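Local coordinates for protein polyhedrin (Simulium ubiquitum cypovirus, PDB 5A9A) that forms the crystalline matrix of polyhedra, the occlusion bodies that probably protect cypovirus particles outside the insect host, and binds UTP within these crystals, at residues R48-N53 with N203-L208; G60-R65 with E169-K174; N77-F82 with P97-Y102; V104-S109 with I162-Q167. All coordinates share one frame; numbering follows the deposited sequence.

Interaction 1 of 4, residues R48-N53 with N203-L208; sequences RLIDYN and NNPLYL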
# COMPACT_ATOMS: atom_id res chain seq x y z
N ARG A 48 -5.52 21.12 0.70
CA ARG A 48 -5.85 19.72 0.93
C ARG A 48 -4.68 19.10 1.67
O ARG A 48 -3.56 19.09 1.17
CB ARG A 48 -6.10 18.99 -0.39
CG ARG A 48 -6.60 17.57 -0.21
CD ARG A 48 -6.88 16.91 -1.55
NE ARG A 48 -5.67 16.82 -2.37
CZ ARG A 48 -5.19 15.69 -2.89
NH1 ARG A 48 -5.83 14.53 -2.70
NH2 ARG A 48 -4.08 15.71 -3.62
N LEU A 49 -4.94 18.59 2.87
CA LEU A 49 -3.88 18.13 3.76
C LEU A 49 -3.96 16.62 3.98
O LEU A 49 -5.00 16.09 4.36
CB LEU A 49 -3.96 18.86 5.10
CG LEU A 49 -2.82 18.62 6.10
CD1 LEU A 49 -2.67 19.82 7.02
CD2 LEU A 49 -3.04 17.34 6.89
N ILE A 50 -2.84 15.94 3.75
CA ILE A 50 -2.78 14.50 3.96
C ILE A 50 -1.82 14.18 5.10
O ILE A 50 -0.62 14.47 5.03
CB ILE A 50 -2.36 13.75 2.69
CG1 ILE A 50 -3.29 14.12 1.54
CG2 ILE A 50 -2.40 12.25 2.93
CD1 ILE A 50 -2.86 15.35 0.77
N ASP A 51 -2.36 13.56 6.14
CA ASP A 51 -1.63 13.34 7.39
C ASP A 51 -1.09 11.91 7.47
O ASP A 51 -1.86 10.95 7.42
CB ASP A 51 -2.57 13.63 8.56
CG ASP A 51 -1.97 13.25 9.90
OD1 ASP A 51 -0.73 13.32 10.04
OD2 ASP A 51 -2.74 12.89 10.82
N TYR A 52 0.23 11.79 7.58
CA TYR A 52 0.89 10.49 7.65
C TYR A 52 1.51 10.27 9.03
O TYR A 52 1.99 11.21 9.66
CB TYR A 52 2.02 10.39 6.63
CG TYR A 52 1.61 10.31 5.17
CD1 TYR A 52 1.36 11.46 4.43
CD2 TYR A 52 1.51 9.09 4.52
CE1 TYR A 52 1.00 11.39 3.10
CE2 TYR A 52 1.15 9.01 3.19
CZ TYR A 52 0.90 10.16 2.48
OH TYR A 52 0.55 10.09 1.16
N ASN A 53 1.52 9.02 9.49
CA ASN A 53 2.31 8.66 10.66
C ASN A 53 2.86 7.24 10.55
O ASN A 53 2.24 6.36 9.94
CB ASN A 53 1.51 8.84 11.96
CG ASN A 53 0.61 7.65 12.28
OD1 ASN A 53 1.08 6.55 12.56
ND2 ASN A 53 -0.70 7.88 12.26
N ASN A 203 -3.88 9.04 6.32
CA ASN A 203 -5.21 9.50 6.71
C ASN A 203 -5.90 10.14 5.51
O ASN A 203 -5.24 10.65 4.60
CB ASN A 203 -5.13 10.49 7.87
CG ASN A 203 -4.72 9.83 9.18
OD1 ASN A 203 -3.74 10.22 9.81
ND2 ASN A 203 -5.48 8.82 9.59
N ASN A 204 -7.23 10.10 5.49
CA ASN A 204 -7.99 10.67 4.39
C ASN A 204 -7.66 12.14 4.23
O ASN A 204 -7.50 12.85 5.22
CB ASN A 204 -9.49 10.50 4.63
CG ASN A 204 -10.29 10.57 3.35
OD1 ASN A 204 -9.95 9.94 2.35
ND2 ASN A 204 -11.36 11.36 3.36
N PRO A 205 -7.54 12.62 2.98
CA PRO A 205 -7.23 14.04 2.79
C PRO A 205 -8.25 14.95 3.46
O PRO A 205 -9.46 14.70 3.37
CB PRO A 205 -7.27 14.21 1.27
CG PRO A 205 -6.96 12.86 0.73
CD PRO A 205 -7.59 11.90 1.69
N LEU A 206 -7.77 16.00 4.11
CA LEU A 206 -8.64 16.99 4.73
C LEU A 206 -8.68 18.25 3.88
O LEU A 206 -7.69 18.62 3.27
CB LEU A 206 -8.15 17.34 6.13
CG LEU A 206 -8.29 16.25 7.20
CD1 LEU A 206 -7.48 16.61 8.43
CD2 LEU A 206 -9.76 16.05 7.56
N TYR A 207 -9.84 18.90 3.86
CA TYR A 207 -10.00 20.14 3.11
C TYR A 207 -10.13 21.33 4.05
O TYR A 207 -11.06 21.39 4.86
CB TYR A 207 -11.20 20.03 2.17
CG TYR A 207 -11.01 18.97 1.11
CD1 TYR A 207 -11.36 17.65 1.35
CD2 TYR A 207 -10.47 19.29 -0.13
CE1 TYR A 207 -11.18 16.68 0.38
CE2 TYR A 207 -10.28 18.33 -1.10
CZ TYR A 207 -10.64 17.02 -0.84
OH TYR A 207 -10.45 16.06 -1.81
N LEU A 208 -9.19 22.26 3.94
CA LEU A 208 -9.16 23.43 4.80
C LEU A 208 -9.33 24.69 3.94
O LEU A 208 -8.59 24.90 2.98
CB LEU A 208 -7.84 23.48 5.58
CG LEU A 208 -7.53 22.27 6.48
CD1 LEU A 208 -6.86 21.15 5.71
CD2 LEU A 208 -6.65 22.69 7.65
O HOH W 1 -8.89 14.18 -1.90
O HOH W 2 -5.31 13.75 6.40
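With chi1 at -173°, Arg-48 swings CG to the side of its own carbonyl carbon and over the Tyr-207 ring, whose chi1 of -65° places it beside the arginine and pointing the same way. Both belong to one face of an antiparallel six-stranded sheet, at the seam between strand 47-54 and the outermost strand 201-208. Arg-48 CG makes a CH-pi contact, 4.3 Å from the centroid of the Tyr-207 ring, and also meets Pro-205 CB at 3.7 Å. A bend at chi3 directs the guanidinium to the carbonyl of Asp-66 and the hydroxyl of Tyr-42. On the other face Leu-49 CB packs on Leu-208 CD1 at 3.7 Å; Tyr-217 of helix 211-221 touches both leucines and Leu-214 touches Leu-49. Leu-49 and Leu-206 form the hydrogen-bonded pair: Leu-49 N to Leu-206 O and Leu-206 N to Leu-49 O are both 2.8 Å. At Asn-204 and Pro-205 the regular pairing is interrupted, to resume where Asn-203 N reaches Asp-51 O at 3.0 Å. A water bridges the break, donating to Leu-49 O and, at 2.6 Å, to Asn-204 O, and accepting from Asp-51 N at 3.0 Å.

Interaction 2 of 4, residues G60-R65 with E169-K174; sequences GYFNWR and ESLKFK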
# COMPACT_ATOMS: atom_id res chain seq x y z
N GLY A 60 6.18 7.13 0.51
CA GLY A 60 4.95 7.07 -0.25
C GLY A 60 5.05 7.97 -1.46
O GLY A 60 6.13 8.49 -1.77
N TYR A 61 3.93 8.18 -2.13
CA TYR A 61 3.92 8.95 -3.35
C TYR A 61 2.54 9.50 -3.65
O TYR A 61 1.55 9.07 -3.07
CB TYR A 61 4.35 8.07 -4.53
CG TYR A 61 3.33 6.99 -4.83
CD1 TYR A 61 3.31 5.81 -4.09
CD2 TYR A 61 2.39 7.16 -5.83
CE1 TYR A 61 2.38 4.83 -4.35
CE2 TYR A 61 1.46 6.18 -6.10
CZ TYR A 61 1.46 5.01 -5.36
OH TYR A 61 0.53 4.03 -5.62
N PHE A 62 2.50 10.46 -4.56
CA PHE A 62 1.27 10.88 -5.20
C PHE A 62 1.50 10.76 -6.69
O PHE A 62 2.34 11.47 -7.24
CB PHE A 62 0.95 12.33 -4.85
CG PHE A 62 0.50 12.54 -3.43
CD1 PHE A 62 1.40 12.44 -2.38
CD2 PHE A 62 -0.82 12.83 -3.15
CE1 PHE A 62 0.99 12.64 -1.08
CE2 PHE A 62 -1.24 13.03 -1.85
CZ PHE A 62 -0.33 12.92 -0.81
N ASN A 63 0.79 9.85 -7.35
CA ASN A 63 0.87 9.80 -8.81
C ASN A 63 0.16 11.03 -9.34
O ASN A 63 -0.43 11.78 -8.56
CB ASN A 63 0.28 8.50 -9.37
CG ASN A 63 -1.22 8.36 -9.10
OD1 ASN A 63 -1.95 9.34 -9.00
ND2 ASN A 63 -1.67 7.12 -8.98
N TRP A 64 0.20 11.26 -10.65
CA TRP A 64 -0.34 12.49 -11.19
C TRP A 64 -1.79 12.70 -10.75
O TRP A 64 -2.17 13.78 -10.30
CB TRP A 64 -0.26 12.52 -12.71
CG TRP A 64 -0.77 13.81 -13.27
CD1 TRP A 64 -0.05 14.94 -13.50
CD2 TRP A 64 -2.12 14.11 -13.63
NE1 TRP A 64 -0.87 15.93 -13.99
CE2 TRP A 64 -2.14 15.44 -14.08
CE3 TRP A 64 -3.31 13.38 -13.62
CZ2 TRP A 64 -3.31 16.06 -14.52
CZ3 TRP A 64 -4.47 13.99 -14.06
CH2 TRP A 64 -4.46 15.32 -14.51
N ARG A 65 -2.61 11.66 -10.89
CA ARG A 65 -4.02 11.74 -10.54
C ARG A 65 -4.21 12.08 -9.07
O ARG A 65 -5.15 12.80 -8.71
CB ARG A 65 -4.71 10.41 -10.85
CG ARG A 65 -6.23 10.48 -10.86
CD ARG A 65 -6.75 11.26 -12.05
NE ARG A 65 -8.21 11.23 -12.12
CZ ARG A 65 -8.91 10.74 -13.14
NH1 ARG A 65 -8.31 10.26 -14.22
NH2 ARG A 65 -10.24 10.75 -13.09
N GLU A 169 3.53 17.31 -12.97
CA GLU A 169 4.39 16.74 -11.93
C GLU A 169 3.64 15.96 -10.87
O GLU A 169 2.45 16.18 -10.62
CB GLU A 169 5.22 17.85 -11.28
CG GLU A 169 6.18 18.51 -12.25
CD GLU A 169 6.90 19.70 -11.66
OE1 GLU A 169 6.22 20.60 -11.13
OE2 GLU A 169 8.15 19.73 -11.72
N SER A 170 4.36 15.03 -10.24
CA SER A 170 3.84 14.22 -9.16
C SER A 170 4.86 14.23 -8.02
O SER A 170 5.75 15.08 -8.01
CB SER A 170 3.56 12.80 -9.65
OG SER A 170 4.72 12.20 -10.20
N LEU A 171 4.74 13.31 -7.07
CA LEU A 171 5.54 13.39 -5.86
C LEU A 171 5.93 12.03 -5.29
O LEU A 171 5.11 11.11 -5.25
CB LEU A 171 4.77 14.19 -4.80
CG LEU A 171 5.54 14.57 -3.53
CD1 LEU A 171 6.54 15.68 -3.82
CD2 LEU A 171 4.57 15.01 -2.44
N LYS A 172 7.18 11.91 -4.86
CA LYS A 172 7.67 10.72 -4.17
C LYS A 172 8.52 11.18 -2.99
O LYS A 172 9.29 12.13 -3.12
CB LYS A 172 8.49 9.84 -5.12
CG LYS A 172 8.72 8.42 -4.60
CD LYS A 172 9.35 7.52 -5.67
CE LYS A 172 10.83 7.83 -5.87
NZ LYS A 172 11.48 6.90 -6.85
N PHE A 173 8.38 10.52 -1.84
CA PHE A 173 9.07 10.98 -0.63
C PHE A 173 9.48 9.86 0.32
O PHE A 173 8.91 8.77 0.30
CB PHE A 173 8.20 11.99 0.12
CG PHE A 173 6.80 11.51 0.38
CD1 PHE A 173 6.50 10.78 1.52
CD2 PHE A 173 5.79 11.78 -0.52
CE1 PHE A 173 5.22 10.34 1.76
CE2 PHE A 173 4.50 11.34 -0.29
CZ PHE A 173 4.21 10.62 0.86
N LYS A 174 10.46 10.17 1.16
CA LYS A 174 10.96 9.23 2.17
C LYS A 174 11.42 10.00 3.40
O LYS A 174 12.30 10.86 3.31
CB LYS A 174 12.12 8.42 1.61
CG LYS A 174 12.60 7.31 2.53
CD LYS A 174 14.11 7.30 2.69
CE LYS A 174 14.82 6.94 1.40
NZ LYS A 174 16.21 6.48 1.66
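Four backbone hydrogen bonds tie Gly-60 to Phe-173 and Phe-62 to Leu-171, joining the outermost strand 57-62 of an antiparallel four-stranded sheet to strand 170-176. Gly-60 N to Phe-173 O is the longest at 3.2 Å; Phe-62 N to Leu-171 O is the shortest at 2.8 Å. Between these pairs Tyr-61 and Lys-172 form a non-hydrogen-bonded pair with their CA atoms only 4.2 Å apart, yet the two side chains diverge beyond their first carbons: the lysine amine goes to the carbonyl of Ala-139, and the tyrosine packs on Ile-201 of the third subunit.

Aromatic contacts fill the face that carries Phe-62 and Phe-173. Phe-173 has CG between its backbone N and carbonyl carbon (chi1 51°), which folds the ring across the strand and onto Gly-60. Gly-60 O lies 3.5 Å above the ring plane, over the centre, and Gly-60 CA makes a CH-pi contact 4.1 Å from the centroid. This is the cross-strand pairing known as aromatic rescue of glycine. Phe-173 CE2 then comes to the edge of the Phe-62 ring, 3.8 Å from Phe-62 CE1.

Apolar packing continues with Leu-171 CD2, 4.1 Å from Phe-62 CD1, the two side chains running alongside each other. The chemistry thus divides: N-H and C=O groups of Gly-60, Phe-62, Leu-171 and Phe-173 pair across the strands, while the face carrying the last three is aromatic and aliphatic carbon.

Interaction 3 of 4, residues N77-F82 with P97-Y102; sequences NRHKEF and PELFEY. With UTP (uridine 5'-triphosphate), chain B.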
# COMPACT_ATOMS: atom_id res chain seq x y z
N ASN A 77 -14.54 12.57 -16.32
CA ASN A 77 -14.24 12.54 -17.74
C ASN A 77 -13.21 13.61 -18.09
O ASN A 77 -12.24 13.35 -18.80
CB ASN A 77 -15.51 12.74 -18.56
CG ASN A 77 -15.48 11.99 -19.88
OD1 ASN A 77 -15.82 10.81 -19.94
ND2 ASN A 77 -15.06 12.67 -20.95
N ARG A 78 -13.44 14.82 -17.59
CA ARG A 78 -12.50 15.92 -17.78
C ARG A 78 -11.12 15.54 -17.27
O ARG A 78 -10.11 15.81 -17.92
CB ARG A 78 -12.99 17.17 -17.04
CG ARG A 78 -12.01 18.33 -17.08
CD ARG A 78 -12.56 19.54 -16.35
NE ARG A 78 -13.90 19.89 -16.81
CZ ARG A 78 -14.16 20.54 -17.94
NH1 ARG A 78 -13.17 20.90 -18.75
NH2 ARG A 78 -15.41 20.81 -18.27
N HIS A 79 -11.07 14.92 -16.10
CA HIS A 79 -9.80 14.57 -15.47
C HIS A 79 -9.12 13.41 -16.19
O HIS A 79 -7.89 13.38 -16.31
CB HIS A 79 -10.01 14.26 -13.99
CG HIS A 79 -10.39 15.46 -13.17
ND1 HIS A 79 -10.92 15.37 -11.91
CD2 HIS A 79 -10.30 16.78 -13.45
CE1 HIS A 79 -11.16 16.58 -11.44
NE2 HIS A 79 -10.79 17.46 -12.36
N LYS A 80 -9.91 12.46 -16.67
CA LYS A 80 -9.37 11.36 -17.47
C LYS A 80 -8.70 11.88 -18.73
O LYS A 80 -7.58 11.47 -19.06
CB LYS A 80 -10.47 10.37 -17.85
CG LYS A 80 -9.98 9.24 -18.75
CD LYS A 80 -11.08 8.25 -19.08
CE LYS A 80 -12.02 8.79 -20.14
NZ LYS A 80 -13.16 7.86 -20.39
N GLU A 81 -9.38 12.77 -19.45
CA GLU A 81 -8.87 13.27 -20.71
C GLU A 81 -7.63 14.13 -20.50
O GLU A 81 -6.69 14.07 -21.29
CB GLU A 81 -9.95 14.08 -21.45
CG GLU A 81 -11.17 13.27 -21.83
CD GLU A 81 -10.81 12.06 -22.68
OE1 GLU A 81 -9.70 12.02 -23.25
OE2 GLU A 81 -11.66 11.15 -22.79
N PHE A 82 -7.64 14.94 -19.45
CA PHE A 82 -6.47 15.75 -19.14
C PHE A 82 -5.30 14.83 -18.82
O PHE A 82 -4.17 15.07 -19.27
CB PHE A 82 -6.74 16.70 -17.98
CG PHE A 82 -5.77 17.85 -17.90
CD1 PHE A 82 -4.55 17.70 -17.27
CD2 PHE A 82 -6.08 19.07 -18.49
CE1 PHE A 82 -3.65 18.76 -17.20
CE2 PHE A 82 -5.19 20.13 -18.43
CZ PHE A 82 -3.98 19.97 -17.78
N PRO A 97 -5.37 24.30 -21.41
CA PRO A 97 -3.98 24.10 -20.99
C PRO A 97 -3.85 23.66 -19.54
O PRO A 97 -2.95 22.86 -19.25
CB PRO A 97 -3.35 25.49 -21.19
CG PRO A 97 -4.18 26.11 -22.27
CD PRO A 97 -5.58 25.64 -22.00
N GLU A 98 -4.71 24.14 -18.65
CA GLU A 98 -4.60 23.80 -17.23
C GLU A 98 -5.93 23.38 -16.61
O GLU A 98 -7.00 23.79 -17.06
CB GLU A 98 -4.01 24.97 -16.45
CG GLU A 98 -2.59 25.33 -16.85
CD GLU A 98 -2.01 26.46 -16.03
OE1 GLU A 98 -2.54 26.73 -14.93
OE2 GLU A 98 -1.02 27.08 -16.47
N LEU A 99 -5.84 22.57 -15.56
CA LEU A 99 -7.01 22.18 -14.79
C LEU A 99 -7.17 23.12 -13.60
O LEU A 99 -6.19 23.50 -12.95
CB LEU A 99 -6.86 20.75 -14.25
CG LEU A 99 -7.00 19.57 -15.21
CD1 LEU A 99 -6.86 18.28 -14.43
CD2 LEU A 99 -8.33 19.60 -15.95
N PHE A 100 -8.41 23.51 -13.32
CA PHE A 100 -8.73 24.24 -12.10
C PHE A 100 -8.24 23.47 -10.87
O PHE A 100 -7.83 24.08 -9.88
CB PHE A 100 -10.24 24.47 -11.99
CG PHE A 100 -10.77 25.52 -12.92
CD1 PHE A 100 -9.96 26.54 -13.39
CD2 PHE A 100 -12.10 25.50 -13.31
CE1 PHE A 100 -10.47 27.51 -14.24
CE2 PHE A 100 -12.61 26.47 -14.17
CZ PHE A 100 -11.79 27.47 -14.63
N GLU A 101 -8.27 22.15 -10.94
CA GLU A 101 -8.05 21.32 -9.75
C GLU A 101 -6.63 20.78 -9.56
O GLU A 101 -6.40 19.97 -8.66
CB GLU A 101 -9.02 20.14 -9.73
CG GLU A 101 -10.46 20.51 -9.41
CD GLU A 101 -11.26 19.34 -8.88
OE1 GLU A 101 -10.65 18.30 -8.56
OE2 GLU A 101 -12.49 19.46 -8.77
N TYR A 102 -5.70 21.20 -10.40
CA TYR A 102 -4.31 20.80 -10.18
C TYR A 102 -3.63 21.86 -9.31
O TYR A 102 -3.78 23.05 -9.55
CB TYR A 102 -3.56 20.63 -11.50
CG TYR A 102 -2.17 20.07 -11.31
CD1 TYR A 102 -1.11 20.90 -10.95
CD2 TYR A 102 -1.91 18.72 -11.48
CE1 TYR A 102 0.15 20.40 -10.76
CE2 TYR A 102 -0.64 18.21 -11.29
CZ TYR A 102 0.39 19.06 -10.93
OH TYR A 102 1.66 18.57 -10.75
PA UTP B . -17.77 24.36 -18.65
O1A UTP B . -16.87 25.15 -19.57
O2A UTP B . -18.52 25.05 -17.54
O3A UTP B . -18.83 23.54 -19.55
O5' UTP B . -16.89 23.19 -17.98
PB UTP B . -18.44 22.96 -21.00
O1B UTP B . -19.39 21.82 -21.30
O2B UTP B . -18.34 24.12 -21.95
O3B UTP B . -16.97 22.33 -20.81
PG UTP B . -15.87 22.40 -21.98
O1G UTP B . -16.64 22.90 -23.17
O2G UTP B . -15.36 20.99 -22.10
O3G UTP B . -14.86 23.38 -21.42
C5' UTP B . -16.60 23.21 -16.58
C4' UTP B . -15.27 23.92 -16.35
O4' UTP B . -14.59 23.41 -15.20
C1' UTP B . -13.19 23.62 -15.39
C2' UTP B . -12.95 23.50 -16.89
O2' UTP B . -12.01 24.47 -17.35
C3' UTP B . -14.31 23.74 -17.52
O3' UTP B . -14.29 24.92 -18.32
N1 UTP B . -12.40 22.67 -14.59
C6 UTP B . -12.97 22.03 -13.57
C2 UTP B . -11.04 22.46 -14.88
O2 UTP B . -10.51 23.06 -15.83
N3 UTP B . -10.32 21.61 -14.15
C4 UTP B . -10.87 20.95 -13.12
O4 UTP B . -10.19 20.16 -12.44
C5 UTP B . -12.21 21.15 -12.81
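Leu-99 lies on one face of the Phe-82 ring, its CG 3.3 Å above the ring plane and over the centre, while the carbonyl of Pro-97 stands at the edge, Pro-97 O being 3.4 Å from Phe-82 CZ. The Arg-78 guanidinium turns one face to the ribose of UTP and has O3B of the triphosphate at its edge. The His-79 imidazole meets the uracil with its edge, O4 lying near the ring plane, and Phe-100 faces the uracil and ribose from the loop.

Phe-82, with CG anti to the backbone N (chi1 -161°), leaves helix 76-87 toward the loop and lies alongside Leu-99, the two side chains running in opposite senses, a tight CH-pi contact. The two methyls of Leu-99 part beyond it: CD1 lies 3.9 Å from His-79 CD2, and CD2 reaches Arg-78 CG at 4.1 Å and also touches the uracil.

His-79 NE2 donates to UTP O4 at 2.8 Å, with an N-H...O angle of 153°. The same oxygen takes a weak bond from Glu-101 N at 3.1 Å, so helix and loop share one acceptor. Asp-71 takes His-79 ND1, so the imidazole is held at both nitrogens, which should fix its rotation. The Glu-101 carboxylate, bonded to the backbone N-H groups of Met-70 and Asp-71, crosses the imidazole with planes 61° apart. Arg-78 NH2 adds a weak 3.3 Å bond to UTP O3B, and His-96 also bonds the nucleotide. Together these form the polyhedrin's UTP pocket, a cleft between helix and loop that grips the base at O4 and meets the triphosphate with an arginine.

Interaction 4 of 4, residues V104-S109 with I162-Q167; sequences VAIMIS and IPLRCQ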
# COMPACT_ATOMS: atom_id res chain seq x y z
N VAL A 104 -1.07 24.39 -7.10
CA VAL A 104 -0.08 25.38 -7.50
C VAL A 104 1.19 25.29 -6.66
O VAL A 104 2.20 25.91 -6.98
CB VAL A 104 -0.64 26.82 -7.40
CG1 VAL A 104 -1.68 27.06 -8.48
CG2 VAL A 104 -1.23 27.07 -6.01
N ALA A 105 1.12 24.53 -5.57
CA ALA A 105 2.27 24.41 -4.67
C ALA A 105 2.07 23.29 -3.66
O ALA A 105 0.94 22.85 -3.43
CB ALA A 105 2.51 25.73 -3.95
N ILE A 106 3.17 22.84 -3.07
CA ILE A 106 3.13 21.84 -2.01
C ILE A 106 3.86 22.36 -0.78
O ILE A 106 4.91 22.99 -0.90
CB ILE A 106 3.82 20.53 -2.43
CG1 ILE A 106 3.49 20.17 -3.88
CG2 ILE A 106 3.42 19.40 -1.49
CD1 ILE A 106 4.33 19.02 -4.41
N MET A 107 3.31 22.09 0.39
CA MET A 107 4.02 22.35 1.64
C MET A 107 4.13 21.05 2.41
O MET A 107 3.15 20.30 2.54
CB MET A 107 3.29 23.40 2.47
CG MET A 107 3.14 24.75 1.79
SD MET A 107 2.40 25.99 2.86
CE MET A 107 0.77 25.29 3.11
N ILE A 108 5.32 20.76 2.92
CA ILE A 108 5.54 19.54 3.67
C ILE A 108 6.08 19.83 5.06
O ILE A 108 7.17 20.39 5.22
CB ILE A 108 6.51 18.59 2.94
CG1 ILE A 108 5.98 18.28 1.54
CG2 ILE A 108 6.67 17.30 3.74
CD1 ILE A 108 6.85 17.32 0.75
N SER A 109 5.31 19.44 6.07
CA SER A 109 5.72 19.56 7.46
C SER A 109 6.14 18.18 7.96
O SER A 109 5.31 17.30 8.15
CB SER A 109 4.56 20.09 8.30
OG SER A 109 4.88 20.06 9.68
N ILE A 162 7.25 23.86 -1.98
CA ILE A 162 7.53 23.48 -3.36
C ILE A 162 6.55 24.15 -4.31
O ILE A 162 5.36 23.84 -4.29
CB ILE A 162 7.41 21.95 -3.55
CG1 ILE A 162 8.35 21.22 -2.59
CG2 ILE A 162 7.73 21.58 -4.99
CD1 ILE A 162 8.28 19.71 -2.71
N PRO A 163 7.03 25.08 -5.14
CA PRO A 163 6.13 25.65 -6.14
C PRO A 163 5.90 24.68 -7.28
O PRO A 163 6.83 24.03 -7.74
CB PRO A 163 6.89 26.88 -6.63
CG PRO A 163 8.32 26.52 -6.45
CD PRO A 163 8.39 25.65 -5.22
N LEU A 164 4.65 24.57 -7.73
CA LEU A 164 4.34 23.80 -8.92
C LEU A 164 3.99 24.76 -10.05
O LEU A 164 2.91 25.34 -10.07
CB LEU A 164 3.19 22.82 -8.65
CG LEU A 164 3.42 21.81 -7.52
CD1 LEU A 164 2.18 20.95 -7.28
CD2 LEU A 164 4.63 20.92 -7.82
N ARG A 165 4.93 24.95 -10.98
CA ARG A 165 4.78 25.91 -12.06
C ARG A 165 4.22 25.24 -13.30
O ARG A 165 3.95 25.90 -14.31
CB ARG A 165 6.13 26.55 -12.40
CG ARG A 165 6.77 27.31 -11.25
CD ARG A 165 8.15 26.74 -10.95
NE ARG A 165 8.92 27.59 -10.05
CZ ARG A 165 10.05 27.20 -9.45
NH1 ARG A 165 10.52 25.98 -9.65
NH2 ARG A 165 10.69 28.03 -8.65
N CYS A 166 4.06 23.93 -13.22
CA CYS A 166 3.55 23.14 -14.33
C CYS A 166 2.43 22.28 -13.78
O CYS A 166 2.16 22.32 -12.58
CB CYS A 166 4.67 22.27 -14.91
SG CYS A 166 6.15 23.22 -15.38
N GLN A 167 1.77 21.50 -14.63
CA GLN A 167 0.74 20.58 -14.16
C GLN A 167 0.98 19.16 -14.64
O GLN A 167 0.04 18.40 -14.85
CB GLN A 167 -0.65 21.06 -14.59
CG GLN A 167 -1.03 22.43 -14.08
CD GLN A 167 -2.53 22.69 -14.16
OE1 GLN A 167 -3.22 22.11 -14.99
NE2 GLN A 167 -3.03 23.54 -13.27
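Ile-106 and Ile-162 face each other as a hydrogen-bonded pair where strands 105-111 and 157-163 run antiparallel inside the six-stranded sheet. Their side chains share a conformation, CG1 anti to the carbonyl carbon and CG2 anti to the backbone N, although Ile-106 is turned somewhat from the usual staggered position (chi1 -41°). The beta carbons, Ile-106 CB and Ile-162 CB, approach to 4.0 Å on the face that looks toward strand 120-124, where Val-121 and Val-123 touch Ile-162.

Leu-164, just past the end of its strand, has CG beside the backbone N (chi1 -59°) and CD1 anti to CA, which lays its two methyls against the CG1 arm of Ile-106 at a slant. Leu-164 CD1 meets Ile-106 CG1 at 3.7 Å, and Leu-164 CD2 lies 3.9 Å from Ile-106 CD1. Farther along, Ile-108 CD1 comes within 4.4 Å of Ile-162 CD1, extending the row of branched aliphatic groups. On the other face Ala-105 pairs with Pro-163 without hydrogen bonds, the small methyl lying near the proline's backbone.

Ile-106 N to Ile-162 O and Ile-162 N to Ile-106 O are both short, 2.7 Å, and each donor lies in the carbonyl plane. The pairing ends differently: Leu-164 N reaches Val-104 O at 2.9 Å from above the carbonyl plane, 50° out of it.

In the fold
Interactions 1 and 4 lie in the same six-stranded sheet, their centres 16 Å apart, with strand 34-41 between strands 47-54 and 105-111. Interaction 2 belongs to the four-stranded sheet and packs against both: Ile-50 CD1 is 3.8 Å from Phe-62 CZ, and Leu-171 CD1 is 4.1 Å from Ile-106 CD1. Interaction 3, with UTP, stands at the periphery, about 25 Å from the chain's centre. It is joined to interaction 2 by Trp-64 CZ2 and Phe-82 CD1 at 3.4 Å, and to interaction 4 by a probable hydrogen bond of 2.7 Å between Leu-99 N and Gln-167 OE1. Gln-167 O probably also accepts from Trp-64 NE1 at 2.8 Å, linking interactions 2 and 4 beside the pocket.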